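Local coordinates for LPXTG cell wall surface protein (Streptococcus gordonii, PDB 4IGB), which is a cell-wall-anchored surface protein, probably an adhesin, represented here by its N-terminal part with the N1 and N2 domains, at residues Val100-Asp106 with Ile180-Thr186; Leu190-Pro196 with Phe283-Glu288. All blocks are in the same frame, centred on the assembly; numbering follows the deposited sequence.

Both contacts lie in the N-terminal domain and follow each other in series along the chain. The strand ending at Val100 turns back into strand 103-118, and contact 1 closes some 70 residues later, when strand 170-182 comes to lie antiparallel beside it in a large antiparallel sheet. The chain leaves that sheet through the turn after Tyr182 and enters 190-196, the first half of contact 2, which is closed by the end of strand 280-287. The contacts neither nest nor cross, yet they touch: Leu190 and Ile287 of contact 2 pack on Ile180 of contact 1, joining the end of the large sheet to strand 280-287 of a second sheet and to the loop leading into strand 193-194 of a third.

Contact 1. Residues Val100-Asp106 with Ile180-Thr186; sequences VNGKQVD and IRYADGT
Lys103 meets the Tyr182 ring through two first torsions of one kind: in each residue CG stands anti to the carbonyl carbon (chi1 -63° in Lys103, -68° in Tyr182). Beyond CG the lysine is extended and crosses the ring at about a right angle, with CD centred over one face, 3.6 Å from the ring centroid. Lys103 NZ lies off-centre in a cation-pi contact and passes on to Thr186, where NZ donates to OG1 at 2.7 Å. That hydroxyl in turn donates to Asp184 OD1 on its syn side, 2.6 Å away, and the same oxygen accepts from the backbone N of Thr186 from above the carboxylate plane, forming an Asx turn. Asp184 OD2 remains 4.4 Å from Lys103 NZ, too far for a salt bridge, though its charge may still steady the ammonium. At the ring's far end Tyr182 OH receives a weak bond from Asn101 ND2, and its stronger partner is Asp189. Lys103 and Tyr182 lie on neighbouring antiparallel strands of a large sheet, and the others on the turns at its end: Val100-Lys103 forms a type I' hairpin turn and Tyr182-Gly185 a type I turn. Asp106 and Arg181 make the hydrogen-bonded pair, with Asp106 N to Arg181 O nearly straight at 176°. Val105 faces Tyr182 in the non-hydrogen-bonded pair, its CG2 lying 3.9 Å from Tyr182 CD1, while CG1 packs against Ile180 CB. Past the strand end, Ala183 N donates to Gln104 O at 2.9 Å; a water also donates to this carbonyl and accepts from Asp184 N. Gln104 NE2 gives a hydrogen, in its own amide plane, to the syn lone pair of Asp106 OD1, which also accepts from Asn96 N; Ala183 CB sits 3.3 Å from Asp106 OD2.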
ATOM      1  N   VAL B 100       4.618  -7.510  -9.983  1.00 17.39           N
ATOM      2  CA  VAL B 100       3.165  -7.493  -9.893  1.00 17.95           C
ATOM      3  C   VAL B 100       2.566  -7.307 -11.289  1.00 29.74           C
ATOM      4  O   VAL B 100       2.921  -6.359 -12.002  1.00 31.41           O
ATOM      5  CB  VAL B 100       2.680  -6.335  -8.995  1.00 24.44           C
ATOM      6  CG1 VAL B 100       1.175  -6.296  -8.951  1.00 23.71           C
ATOM      7  CG2 VAL B 100       3.259  -6.444  -7.584  1.00 25.78           C
ATOM      8  N   ASN B 101       1.655  -8.198 -11.673  1.00 30.80           N
ATOM      9  CA  ASN B 101       1.035  -8.151 -12.999  1.00 33.67           C
ATOM     10  C   ASN B 101       2.094  -8.145 -14.097  1.00 34.12           C
ATOM     11  O   ASN B 101       1.978  -7.390 -15.065  1.00 33.00           O
ATOM     12  CB  ASN B 101       0.142  -6.905 -13.159  1.00 32.19           C
ATOM     13  CG  ASN B 101      -1.043  -6.880 -12.192  1.00 37.63           C
ATOM     14  OD1 ASN B 101      -1.649  -7.912 -11.882  1.00 37.77           O
ATOM     15  ND2 ASN B 101      -1.379  -5.685 -11.713  1.00 37.60           N
ATOM     16  N   GLY B 102       3.127  -8.973 -13.932  1.00 25.65           N
ATOM     17  CA  GLY B 102       4.242  -9.034 -14.859  1.00 25.00           C
ATOM     18  C   GLY B 102       5.228  -7.868 -14.772  1.00 33.09           C
ATOM     19  O   GLY B 102       6.258  -7.872 -15.450  1.00 34.35           O
ATOM     20  N   LYS B 103       4.931  -6.878 -13.935  1.00 25.12           N
ATOM     21  CA  LYS B 103       5.734  -5.649 -13.874  1.00 26.89           C
ATOM     22  C   LYS B 103       6.557  -5.507 -12.590  1.00 25.43           C
ATOM     23  O   LYS B 103       6.065  -5.755 -11.486  1.00 19.17           O
ATOM     24  CB  LYS B 103       4.828  -4.420 -14.018  1.00 22.40           C
ATOM     25  CG  LYS B 103       4.098  -4.311 -15.363  1.00 31.48           C
ATOM     26  CD  LYS B 103       3.075  -3.173 -15.312  1.00 27.40           C
ATOM     27  CE  LYS B 103       2.682  -2.699 -16.698  1.00 30.84           C
ATOM     28  NZ  LYS B 103       1.581  -1.691 -16.582  1.00 42.97           N
ATOM     29  N   GLN B 104       7.806  -5.084 -12.738  1.00 21.17           N
ATOM     30  CA  GLN B 104       8.619  -4.734 -11.577  1.00 22.59           C
ATOM     31  C   GLN B 104       8.101  -3.465 -10.887  1.00 21.09           C
ATOM     32  O   GLN B 104       7.774  -2.459 -11.544  1.00 18.23           O
ATOM     33  CB  GLN B 104      10.083  -4.546 -11.969  1.00 16.08           C
ATOM     34  CG  GLN B 104      10.931  -3.919 -10.868  1.00 20.77           C
ATOM     35  CD  GLN B 104      12.365  -3.675 -11.315  1.00 30.29           C
ATOM     36  OE1 GLN B 104      12.900  -4.422 -12.135  1.00 28.40           O
ATOM     37  NE2 GLN B 104      12.988  -2.618 -10.788  1.00 20.90           N
ATOM     38  N   VAL B 105       8.050  -3.526  -9.560  1.00 17.30           N
ATOM     39  CA  VAL B 105       7.586  -2.423  -8.729  1.00 20.90           C
ATOM     40  C   VAL B 105       8.739  -1.886  -7.898  1.00 17.78           C
ATOM     41  O   VAL B 105       9.539  -2.657  -7.356  1.00 18.82           O
ATOM     42  CB  VAL B 105       6.434  -2.864  -7.791  1.00 20.49           C
ATOM     43  CG1 VAL B 105       5.968  -1.700  -6.906  1.00 17.12           C
ATOM     44  CG2 VAL B 105       5.268  -3.411  -8.605  1.00 13.59           C
ATOM     45  N   ASP B 106       8.832  -0.561  -7.828  1.00 20.52           N
ATOM     46  CA  ASP B 106       9.780   0.120  -6.941  1.00 20.53           C
ATOM     47  C   ASP B 106       9.056   0.892  -5.847  1.00 18.18           C
ATOM     48  O   ASP B 106       7.901   1.279  -6.016  1.00 18.14           O
ATOM     49  CB  ASP B 106      10.671   1.099  -7.715  1.00 15.63           C
ATOM     50  CG  ASP B 106      11.412   0.442  -8.859  1.00 19.91           C
ATOM     51  OD1 ASP B 106      11.879  -0.703  -8.706  1.00 17.91           O
ATOM     52  OD2 ASP B 106      11.504   1.072  -9.929  1.00 24.10           O
ATOM     53  N   ILE B 180       4.615   3.552  -4.306  1.00 15.06           N
ATOM     54  CA  ILE B 180       5.013   2.426  -5.141  1.00 16.23           C
ATOM     55  C   ILE B 180       4.748   2.788  -6.600  1.00 20.71           C
ATOM     56  O   ILE B 180       3.811   3.519  -6.903  1.00 17.28           O
ATOM     57  CB  ILE B 180       4.271   1.138  -4.768  1.00 17.44           C
ATOM     58  CG1 ILE B 180       2.757   1.390  -4.645  1.00 15.33           C
ATOM     59  CG2 ILE B 180       4.820   0.610  -3.459  1.00 18.67           C
ATOM     60  CD1 ILE B 180       1.924   0.100  -4.399  1.00 17.85           C
ATOM     61  N   ARG B 181       5.570   2.255  -7.499  1.00 16.74           N
ATOM     62  CA  ARG B 181       5.623   2.735  -8.874  1.00 21.97           C
ATOM     63  C   ARG B 181       6.096   1.597  -9.766  1.00 18.42           C
ATOM     64  O   ARG B 181       7.063   0.921  -9.428  1.00 17.29           O
ATOM     65  CB  ARG B 181       6.662   3.867  -8.913  1.00 24.30           C
ATOM     66  CG  ARG B 181       6.492   4.891  -9.978  1.00 40.40           C
ATOM     67  CD  ARG B 181       7.640   5.913  -9.924  1.00 36.01           C
ATOM     68  NE  ARG B 181       7.507   6.908  -8.856  1.00 27.32           N
ATOM     69  CZ  ARG B 181       8.435   7.827  -8.590  1.00 32.68           C
ATOM     70  NH1 ARG B 181       9.557   7.870  -9.307  1.00 24.63           N
ATOM     71  NH2 ARG B 181       8.253   8.700  -7.616  1.00 31.67           N
ATOM     72  N   TYR B 182       5.432   1.366 -10.897  1.00 17.89           N
ATOM     73  CA  TYR B 182       6.004   0.461 -11.882  1.00 12.52           C
ATOM     74  C   TYR B 182       7.323   1.035 -12.445  1.00 18.09           C
ATOM     75  O   TYR B 182       7.384   2.180 -12.908  1.00 19.47           O
ATOM     76  CB  TYR B 182       5.019   0.188 -13.025  1.00 20.32           C
ATOM     77  CG  TYR B 182       3.784  -0.606 -12.637  1.00 17.67           C
ATOM     78  CD1 TYR B 182       3.886  -1.770 -11.893  1.00 17.86           C
ATOM     79  CD2 TYR B 182       2.512  -0.172 -13.007  1.00 15.07           C
ATOM     80  CE1 TYR B 182       2.749  -2.494 -11.538  1.00 19.88           C
ATOM     81  CE2 TYR B 182       1.374  -0.880 -12.659  1.00 20.10           C
ATOM     82  CZ  TYR B 182       1.496  -2.050 -11.921  1.00 28.74           C
ATOM     83  OH  TYR B 182       0.363  -2.771 -11.567  1.00 21.49           O
ATOM     84  N   ALA B 183       8.360   0.214 -12.449  1.00 16.45           N
ATOM     85  CA  ALA B 183       9.646   0.639 -12.971  1.00 17.93           C
ATOM     86  C   ALA B 183       9.557   0.956 -14.458  1.00 20.00           C
ATOM     87  O   ALA B 183      10.268   1.827 -14.943  1.00 21.97           O
ATOM     88  CB  ALA B 183      10.701  -0.427 -12.717  1.00 16.60           C
ATOM     89  N   ASP B 184       8.690   0.258 -15.190  1.00 19.60           N
ATOM     90  CA  ASP B 184       8.642   0.447 -16.643  1.00 21.13           C
ATOM     91  C   ASP B 184       8.022   1.786 -17.075  1.00 25.83           C
ATOM     92  O   ASP B 184       8.089   2.161 -18.252  1.00 26.99           O
ATOM     93  CB  ASP B 184       7.975  -0.739 -17.361  1.00 24.48           C
ATOM     94  CG  ASP B 184       6.495  -0.872 -17.052  1.00 24.50           C
ATOM     95  OD1 ASP B 184       5.920   0.031 -16.408  1.00 23.97           O
ATOM     96  OD2 ASP B 184       5.897  -1.888 -17.468  1.00 31.04           O
ATOM     97  N   GLY B 185       7.430   2.507 -16.125  1.00 25.53           N
ATOM     98  CA  GLY B 185       6.904   3.836 -16.404  1.00 27.64           C
ATOM     99  C   GLY B 185       5.443   3.886 -16.815  1.00 27.60           C
ATOM    100  O   GLY B 185       4.906   4.964 -17.115  1.00 25.05           O
ATOM    101  N   THR B 186       4.797   2.726 -16.849  1.00 18.02           N
ATOM    102  CA  THR B 186       3.354   2.671 -17.084  1.00 20.10           C
ATOM    103  C   THR B 186       2.604   3.146 -15.854  1.00 16.61           C
ATOM    104  O   THR B 186       3.159   3.173 -14.750  1.00 18.44           O
ATOM    105  CB  THR B 186       2.865   1.241 -17.437  1.00 17.12           C
ATOM    106  OG1 THR B 186       3.323   0.311 -16.447  1.00 18.46           O
ATOM    107  CG2 THR B 186       3.388   0.821 -18.803  1.00 31.07           C
TER
HETATM  108  O   HOH W   1       7.450  -2.156 -14.286  1.00 17.35           O

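Contact 2. Residues Leu190-Pro196 with Phe283-Glu288; sequences LKLVMKP and FGLYIE. With SO4 (sulfate ion), chain J.
The Tyr286 ring has Val193 O at its edge, 3.5 Å from CD2, while Lys195 CB approaches CE2 obliquely. At the hydroxyl end, a water donates to Tyr286 OH and links it to Lys195 O and Gly284 N; a sulfate, probably from the crystallisation liquor, lies beside the same hydroxyl. The bend at chi3 brings Lys195 CE to 3.7 Å from Tyr286 OH, and the bend at chi4 directs NZ, which hydrogen-bonds Asn255 and only weakly the sulfate. Near the Phe283 ring, Met194 CE comes obliquely to 4.0 Å from CD1, and Pro196 CB also approaches obliquely. Val193 and Tyr286 exchange two backbone bonds, Val193 N to Tyr286 O at 2.8 Å and Tyr286 N to Val193 O at 3.0 Å. On both sides of this bridge water takes over: one joins Lys191 O to Glu288 N and OE2, another Lys195 N to Gly284 O. Glu288 OE2, which also pairs with Arg263, lies 3.8 Å from Val193 CG2. Leu190 CD2 meets Ile287 CD1, and Leu192 CD1 packs on Leu285 CB. The arrangement is a single antiparallel bridge, of the hydrogen-bonded kind, by which outermost strand 193-194 of one sheet meets the end of strand 280-287 of another, in the N-terminal domain.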
ATOM      1  N   LEU B 190      -1.796   0.287  -8.765  1.00 18.50           N
ATOM      2  CA  LEU B 190      -1.729  -0.304  -7.426  1.00 14.58           C
ATOM      3  C   LEU B 190      -2.162   0.674  -6.353  1.00 18.24           C
ATOM      4  O   LEU B 190      -1.846   1.860  -6.419  1.00 18.62           O
ATOM      5  CB  LEU B 190      -0.314  -0.788  -7.126  1.00 13.67           C
ATOM      6  CG  LEU B 190       0.285  -1.768  -8.138  1.00 18.08           C
ATOM      7  CD1 LEU B 190       1.716  -2.115  -7.774  1.00 18.87           C
ATOM      8  CD2 LEU B 190      -0.579  -3.037  -8.246  1.00 21.06           C
ATOM      9  N   LYS B 191      -2.877   0.169  -5.352  1.00 19.40           N
ATOM     10  CA  LYS B 191      -3.323   1.001  -4.239  1.00 17.42           C
ATOM     11  C   LYS B 191      -2.513   0.678  -2.993  1.00 17.42           C
ATOM     12  O   LYS B 191      -2.652  -0.395  -2.392  1.00 18.17           O
ATOM     13  CB  LYS B 191      -4.829   0.827  -3.996  1.00 15.07           C
ATOM     14  CG  LYS B 191      -5.681   1.193  -5.219  1.00 18.44           C
ATOM     15  CD  LYS B 191      -5.458   2.631  -5.682  1.00 10.76           C
ATOM     16  CE  LYS B 191      -6.084   2.830  -7.061  1.00 18.35           C
ATOM     17  NZ  LYS B 191      -5.709   4.136  -7.679  1.00 21.92           N
ATOM     18  N   LEU B 192      -1.663   1.614  -2.604  1.00 15.27           N
ATOM     19  CA  LEU B 192      -0.738   1.364  -1.518  1.00 16.90           C
ATOM     20  C   LEU B 192      -1.489   1.034  -0.246  1.00 12.43           C
ATOM     21  O   LEU B 192      -2.407   1.736   0.128  1.00 17.77           O
ATOM     22  CB  LEU B 192       0.132   2.590  -1.263  1.00 14.77           C
ATOM     23  CG  LEU B 192       1.046   2.427  -0.060  1.00 16.38           C
ATOM     24  CD1 LEU B 192       2.050   1.291  -0.293  1.00  9.22           C
ATOM     25  CD2 LEU B 192       1.763   3.751   0.248  1.00 15.13           C
ATOM     26  N   VAL B 193      -1.067  -0.021   0.434  1.00 16.27           N
ATOM     27  CA  VAL B 193      -1.608  -0.333   1.749  1.00 18.45           C
ATOM     28  C   VAL B 193      -0.542  -0.204   2.827  1.00 16.49           C
ATOM     29  O   VAL B 193       0.617  -0.595   2.636  1.00 15.22           O
ATOM     30  CB  VAL B 193      -2.234  -1.742   1.789  1.00 18.32           C
ATOM     31  CG1 VAL B 193      -2.564  -2.160   3.226  1.00 14.56           C
ATOM     32  CG2 VAL B 193      -3.462  -1.783   0.903  1.00 12.60           C
ATOM     33  N   MET B 194      -0.932   0.381   3.950  1.00 14.52           N
ATOM     34  CA  MET B 194      -0.070   0.429   5.118  1.00 16.94           C
ATOM     35  C   MET B 194      -0.780  -0.211   6.304  1.00 19.48           C
ATOM     36  O   MET B 194      -2.007  -0.152   6.412  1.00 20.42           O
ATOM     37  CB  MET B 194       0.337   1.857   5.440  1.00 13.54           C
ATOM     38  CG  MET B 194       1.361   2.437   4.444  1.00 18.03           C
ATOM     39  SD  MET B 194       2.144   3.964   5.023  1.00 24.83           S
ATOM     40  CE  MET B 194       3.268   3.313   6.261  1.00 23.26           C
ATOM     41  N   LYS B 195      -0.011  -0.826   7.190  1.00 17.33           N
ATOM     42  CA  LYS B 195      -0.596  -1.482   8.352  1.00 24.81           C
ATOM     43  C   LYS B 195       0.212  -1.182   9.615  1.00 21.97           C
ATOM     44  O   LYS B 195       1.032  -1.986  10.038  1.00 26.15           O
ATOM     45  CB  LYS B 195      -0.693  -2.988   8.111  1.00 19.33           C
ATOM     46  CG  LYS B 195      -1.321  -3.764   9.277  1.00 24.54           C
ATOM     47  CD  LYS B 195      -1.407  -5.251   8.968  1.00 20.03           C
ATOM     48  CE  LYS B 195      -0.043  -5.876   8.803  1.00 29.92           C
ATOM     49  NZ  LYS B 195       0.750  -5.756  10.035  1.00 36.14           N
ATOM     50  N   PRO B 196      -0.014  -0.012  10.219  1.00 15.62           N
ATOM     51  CA  PRO B 196       0.719   0.315  11.446  1.00 16.17           C
ATOM     52  C   PRO B 196       0.330  -0.689  12.525  1.00 21.71           C
ATOM     53  O   PRO B 196      -0.846  -1.044  12.603  1.00 21.11           O
ATOM     54  CB  PRO B 196       0.164   1.685  11.845  1.00 21.63           C
ATOM     55  CG  PRO B 196      -0.665   2.155  10.705  1.00 26.09           C
ATOM     56  CD  PRO B 196      -1.083   0.955   9.924  1.00 20.49           C
ATOM     57  N   PHE B 283       7.365  -0.670  10.043  1.00 21.76           N
ATOM     58  CA  PHE B 283       6.434  -0.592   8.931  1.00 18.56           C
ATOM     59  C   PHE B 283       6.899  -1.394   7.734  1.00 21.22           C
ATOM     60  O   PHE B 283       8.090  -1.427   7.417  1.00 22.06           O
ATOM     61  CB  PHE B 283       6.279   0.855   8.466  1.00 16.91           C
ATOM     62  CG  PHE B 283       5.886   1.802   9.553  1.00 22.47           C
ATOM     63  CD1 PHE B 283       4.552   2.053   9.819  1.00 22.01           C
ATOM     64  CD2 PHE B 283       6.854   2.454  10.298  1.00 21.40           C
ATOM     65  CE1 PHE B 283       4.181   2.936  10.827  1.00 27.32           C
ATOM     66  CE2 PHE B 283       6.505   3.338  11.298  1.00 22.02           C
ATOM     67  CZ  PHE B 283       5.161   3.585  11.567  1.00 24.92           C
ATOM     68  N   GLY B 284       5.943  -2.001   7.046  1.00 18.74           N
ATOM     69  CA  GLY B 284       6.180  -2.524   5.713  1.00 16.82           C
ATOM     70  C   GLY B 284       5.302  -1.785   4.730  1.00 13.98           C
ATOM     71  O   GLY B 284       4.517  -0.931   5.125  1.00 20.46           O
ATOM     72  N   LEU B 285       5.422  -2.092   3.445  1.00 20.14           N
ATOM     73  CA  LEU B 285       4.485  -1.550   2.479  1.00 15.10           C
ATOM     74  C   LEU B 285       3.804  -2.712   1.787  1.00 16.23           C
ATOM     75  O   LEU B 285       4.429  -3.729   1.516  1.00 18.02           O
ATOM     76  CB  LEU B 285       5.175  -0.643   1.462  1.00 12.50           C
ATOM     77  CG  LEU B 285       5.959   0.549   2.009  1.00 16.47           C
ATOM     78  CD1 LEU B 285       6.637   1.272   0.846  1.00 15.35           C
ATOM     79  CD2 LEU B 285       5.038   1.495   2.752  1.00 13.14           C
ATOM     80  N   TYR B 286       2.517  -2.562   1.503  1.00 18.00           N
ATOM     81  CA  TYR B 286       1.738  -3.692   1.023  1.00 16.96           C
ATOM     82  C   TYR B 286       0.846  -3.313  -0.155  1.00 26.27           C
ATOM     83  O   TYR B 286       0.631  -2.128  -0.445  1.00 18.30           O
ATOM     84  CB  TYR B 286       0.832  -4.212   2.131  1.00 16.42           C
ATOM     85  CG  TYR B 286       1.485  -4.477   3.471  1.00 17.93           C
ATOM     86  CD1 TYR B 286       1.781  -5.777   3.876  1.00 16.48           C
ATOM     87  CD2 TYR B 286       1.770  -3.437   4.351  1.00 18.07           C
ATOM     88  CE1 TYR B 286       2.368  -6.030   5.110  1.00 11.59           C
ATOM     89  CE2 TYR B 286       2.351  -3.687   5.598  1.00 14.54           C
ATOM     90  CZ  TYR B 286       2.651  -4.984   5.962  1.00 15.07           C
ATOM     91  OH  TYR B 286       3.224  -5.225   7.192  1.00 24.20           O
ATOM     92  N   ILE B 287       0.329  -4.338  -0.820  1.00 15.31           N
ATOM     93  CA  ILE B 287      -0.867  -4.207  -1.628  1.00 18.64           C
ATOM     94  C   ILE B 287      -1.728  -5.433  -1.390  1.00 21.51           C
ATOM     95  O   ILE B 287      -1.241  -6.493  -0.962  1.00 16.84           O
ATOM     96  CB  ILE B 287      -0.580  -4.127  -3.149  1.00 20.69           C
ATOM     97  CG1 ILE B 287       0.179  -5.371  -3.616  1.00 22.46           C
ATOM     98  CG2 ILE B 287       0.163  -2.848  -3.505  1.00 14.79           C
ATOM     99  CD1 ILE B 287       0.270  -5.496  -5.134  1.00 19.51           C
ATOM    100  N   GLU B 288      -3.011  -5.287  -1.681  1.00 18.84           N
ATOM    101  CA  GLU B 288      -3.929  -6.409  -1.608  1.00 21.28           C
ATOM    102  C   GLU B 288      -3.710  -7.315  -2.809  1.00 19.55           C
ATOM    103  O   GLU B 288      -3.080  -6.911  -3.784  1.00 26.22           O
ATOM    104  CB  GLU B 288      -5.362  -5.890  -1.523  1.00 15.56           C
ATOM    105  CG  GLU B 288      -5.578  -5.079  -0.249  1.00 15.65           C
ATOM    106  CD  GLU B 288      -6.726  -4.089  -0.352  1.00 24.67           C
ATOM    107  OE1 GLU B 288      -7.822  -4.435   0.135  1.00 17.26           O
ATOM    108  OE2 GLU B 288      -6.530  -2.971  -0.916  1.00 19.29           O
TER
HETATM  109  S   SO4 J 501       3.221  -8.643   8.394  0.65 51.83           S
HETATM  110  O1  SO4 J 501       2.344  -8.815   9.549  0.65 79.59           O
HETATM  111  O2  SO4 J 501       3.673  -7.263   8.332  0.65 48.30           O
HETATM  112  O3  SO4 J 501       2.479  -8.987   7.182  0.65 38.72           O
HETATM  113  O4  SO4 J 501       4.399  -9.500   8.533  0.65 55.24           O
HETATM  114  O   HOH W   2      -4.196  -2.773  -2.548  1.00 12.39           O
HETATM  115  O   HOH W   3       2.734  -0.458   7.305  1.00 18.16           O
HETATM  116  O   HOH W   4       3.725  -3.025   8.692  1.00 25.23           O